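Local coordinates for protein D-glucosaminate-6-phosphate ammonia lyase (Salmonella typhimurium, PDB 7LCE) that is a pyridoxal-phosphate-dependent enzyme of the selenocysteine synthase-like family, with its cofactor covalently attached, at residues A[64-70]-A[221-227]. Numbering follows the deposited sequence.
Sequences AEDSYIT and GFITGRK
Tyr68 and Ile223 form the central hydrogen-bonded pair of two antiparallel strands, whose directions differ by 160°: Ile223 N reaches Tyr68 O at 2.7 Å and Tyr68 N reaches Ile223 O at 2.8 Å. Gly221 with Thr70 and Gly225 with Asp66 repeat the reciprocal pattern toward the two ends. Gly225 O also takes a bent, weak bond from Glu65 N, whereas that from Asp66 N is nearly straight, and this doubling of Glu65 and Asp66 opposite one residue is a classic beta bulge. Beyond it, Glu65 runs out over the start of helix 227-234. Its OE1 accepts Lys227 N at 2.7 Å through the anti lone pair, while in one of the two modelled conformers of Arg226 its NH1 lies 3.4 Å from Glu65 OE2, a doubtful salt bridge. In the seven-stranded mixed sheet of this PLP-dependent transferase fold, 66-70 is one of the two outermost strands within the chain and 221-225 joins it to strand 206-210. Between the hydrogen-bonded pairs, Ser67 OG and Thr224 OG1 meet at 3.2 Å; Thr224 OG1 stands anti to its own N (chi1 -176°), which places it beside Ser67 OG. Ser59 and Thr62, from helix 47-62 and its C-terminal end, bind these hydroxyls in turn. Ile69 and Phe222 share that face, covered by helices 47-62 and 248-262. On the other face Ile223 CD1 approaches Thr70 CG2 at 4.2 Å and Ile223 packs on helix 227-234, from which Lys234 forms a salt bridge with Asp66 OD2, while Asp66 OD1 accepts Ser67 N.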
loop_
_atom_site.group_PDB
_atom_site.type_symbol
_atom_site.label_atom_id
_atom_site.label_comp_id
_atom_site.label_asym_id
_atom_site.label_seq_id
_atom_site.Cartn_x
_atom_site.Cartn_y
_atom_site.Cartn_z
ATOM N N ALA A 64 1.221 -31.117 -37.426
ATOM C CA ALA A 64 0.500 -30.002 -36.838
ATOM C C ALA A 64 0.077 -29.013 -37.921
ATOM O O ALA A 64 0.427 -29.145 -39.095
ATOM C CB ALA A 64 1.354 -29.310 -35.777
ATOM N N GLU A 65 -0.681 -27.994 -37.515
ATOM C CA GLU A 65 -1.175 -27.019 -38.479
ATOM C C GLU A 65 -0.058 -26.097 -38.955
ATOM O O GLU A 65 0.061 -25.829 -40.157
ATOM C CB GLU A 65 -2.324 -26.221 -37.865
ATOM C CG GLU A 65 -3.466 -27.096 -37.369
ATOM C CD GLU A 65 -4.562 -26.303 -36.685
ATOM O OE1 GLU A 65 -4.301 -25.143 -36.297
ATOM O OE2 GLU A 65 -5.676 -26.845 -36.518
ATOM N N ASP A 66 0.768 -25.602 -38.035
ATOM C CA ASP A 66 1.860 -24.704 -38.385
ATOM C C ASP A 66 3.025 -24.953 -37.434
ATOM O O ASP A 66 2.907 -25.693 -36.452
ATOM C CB ASP A 66 1.411 -23.237 -38.351
ATOM C CG ASP A 66 2.295 -22.329 -39.196
ATOM O OD1 ASP A 66 3.290 -22.823 -39.771
ATOM O OD2 ASP A 66 1.988 -21.121 -39.295
ATOM N N SER A 67 4.160 -24.328 -37.740
ATOM C CA SER A 67 5.364 -24.482 -36.935
ATOM C C SER A 67 6.183 -23.202 -37.004
ATOM O O SER A 67 6.022 -22.384 -37.914
ATOM C CB SER A 67 6.209 -25.677 -37.398
ATOM O OG SER A 67 5.508 -26.900 -37.243
ATOM N N TYR A 68 7.065 -23.035 -36.022
ATOM C CA TYR A 68 7.940 -21.872 -35.948
ATOM C C TYR A 68 9.301 -22.321 -35.443
ATOM O O TYR A 68 9.389 -22.979 -34.404
ATOM C CB TYR A 68 7.356 -20.794 -35.028
ATOM C CG TYR A 68 8.240 -19.579 -34.850
ATOM C CD1 TYR A 68 8.471 -18.703 -35.903
ATOM C CD2 TYR A 68 8.832 -19.299 -33.627
ATOM C CE1 TYR A 68 9.276 -17.591 -35.745
ATOM C CE2 TYR A 68 9.639 -18.187 -33.459
ATOM C CZ TYR A 68 9.857 -17.336 -34.522
ATOM O OH TYR A 68 10.658 -16.225 -34.361
ATOM N N ILE A 69 10.357 -21.953 -36.171
ATOM C CA ILE A 69 11.716 -22.376 -35.851
ATOM C C ILE A 69 12.347 -21.376 -34.893
ATOM O O ILE A 69 12.207 -20.158 -35.059
ATOM C CB ILE A 69 12.561 -22.529 -37.130
ATOM C CG1 ILE A 69 11.994 -23.632 -38.021
ATOM C CG2 ILE A 69 14.012 -22.826 -36.787
ATOM C CD1 ILE A 69 12.868 -23.956 -39.215
ATOM N N THR A 70 13.041 -21.894 -33.885
ATOM C CA THR A 70 13.722 -21.106 -32.869
ATOM C C THR A 70 15.195 -21.503 -32.817
ATOM O O THR A 70 15.640 -22.427 -33.503
ATOM C CB THR A 70 13.062 -21.297 -31.501
ATOM O OG1 THR A 70 13.166 -22.674 -31.114
ATOM C CG2 THR A 70 11.595 -20.903 -31.550
ATOM N N GLY A 221 15.813 -25.135 -32.942
ATOM C CA GLY A 221 14.678 -25.724 -32.260
ATOM C C GLY A 221 13.429 -25.240 -32.958
ATOM O O GLY A 221 13.478 -24.336 -33.796
ATOM N N PHE A 222 12.298 -25.855 -32.625
ATOM C CA PHE A 222 11.061 -25.425 -33.258
ATOM C C PHE A 222 9.870 -25.653 -32.340
ATOM O O PHE A 222 9.881 -26.535 -31.477
ATOM C CB PHE A 222 10.853 -26.129 -34.606
ATOM C CG PHE A 222 10.862 -27.631 -34.527
ATOM C CD1 PHE A 222 12.057 -28.331 -34.571
ATOM C CD2 PHE A 222 9.679 -28.342 -34.449
ATOM C CE1 PHE A 222 12.072 -29.713 -34.515
ATOM C CE2 PHE A 222 9.688 -29.725 -34.394
ATOM C CZ PHE A 222 10.886 -30.411 -34.428
ATOM N N ILE A 223 8.850 -24.819 -32.532
ATOM C CA ILE A 223 7.550 -24.957 -31.890
ATOM C C ILE A 223 6.562 -25.426 -32.946
ATOM O O ILE A 223 6.518 -24.871 -34.049
ATOM C CB ILE A 223 7.086 -23.633 -31.262
ATOM C CG1 ILE A 223 8.181 -23.056 -30.361
ATOM C CG2 ILE A 223 5.784 -23.837 -30.506
ATOM C CD1 ILE A 223 7.872 -21.672 -29.834
ATOM N N THR A 224 5.768 -26.439 -32.610
ATOM C CA THR A 224 4.786 -26.994 -33.530
ATOM C C THR A 224 3.447 -27.140 -32.819
ATOM O O THR A 224 3.397 -27.474 -31.631
ATOM C CB THR A 224 5.263 -28.351 -34.088
ATOM O OG1 THR A 224 4.327 -28.838 -35.055
ATOM C CG2 THR A 224 5.430 -29.378 -32.974
ATOM N N GLY A 225 2.363 -26.870 -33.540
ATOM C CA GLY A 225 1.048 -26.934 -32.921
ATOM C C GLY A 225 -0.021 -26.277 -33.771
ATOM O O GLY A 225 0.059 -26.272 -35.004
ATOM N N ARG A 226 -1.028 -25.727 -33.092
ATOM C CA ARG A 226 -2.152 -25.124 -33.791
ATOM C C ARG A 226 -1.758 -23.776 -34.382
ATOM O O ARG A 226 -0.953 -23.035 -33.811
ATOM C CB ARG A 226 -3.348 -24.966 -32.850
ATOM C CG ARG A 226 -3.805 -26.282 -32.242
ATOM C CD ARG A 226 -5.244 -26.218 -31.762
ATOM N NE ARG A 226 -5.722 -27.525 -31.328
ATOM C CZ ARG A 226 -6.158 -28.470 -32.149
ATOM N NH1 ARG A 226 -6.183 -28.291 -33.460
ATOM N NH2 ARG A 226 -6.578 -29.627 -31.642
ATOM N N LYS A 227 -2.338 -23.466 -35.545
ATOM C CA LYS A 227 -1.938 -22.275 -36.288
ATOM C C LYS A 227 -2.210 -20.989 -35.515
ATOM O O LYS A 227 -1.431 -20.035 -35.618
ATOM C CB LYS A 227 -2.653 -22.242 -37.638
ATOM C CG LYS A 227 -2.033 -21.290 -38.648
ATOM C CD LYS A 227 -2.730 -21.383 -39.997
ATOM C CE LYS A 227 -2.008 -20.560 -41.051
ATOM N NZ LYS A 227 -2.696 -20.628 -42.371
#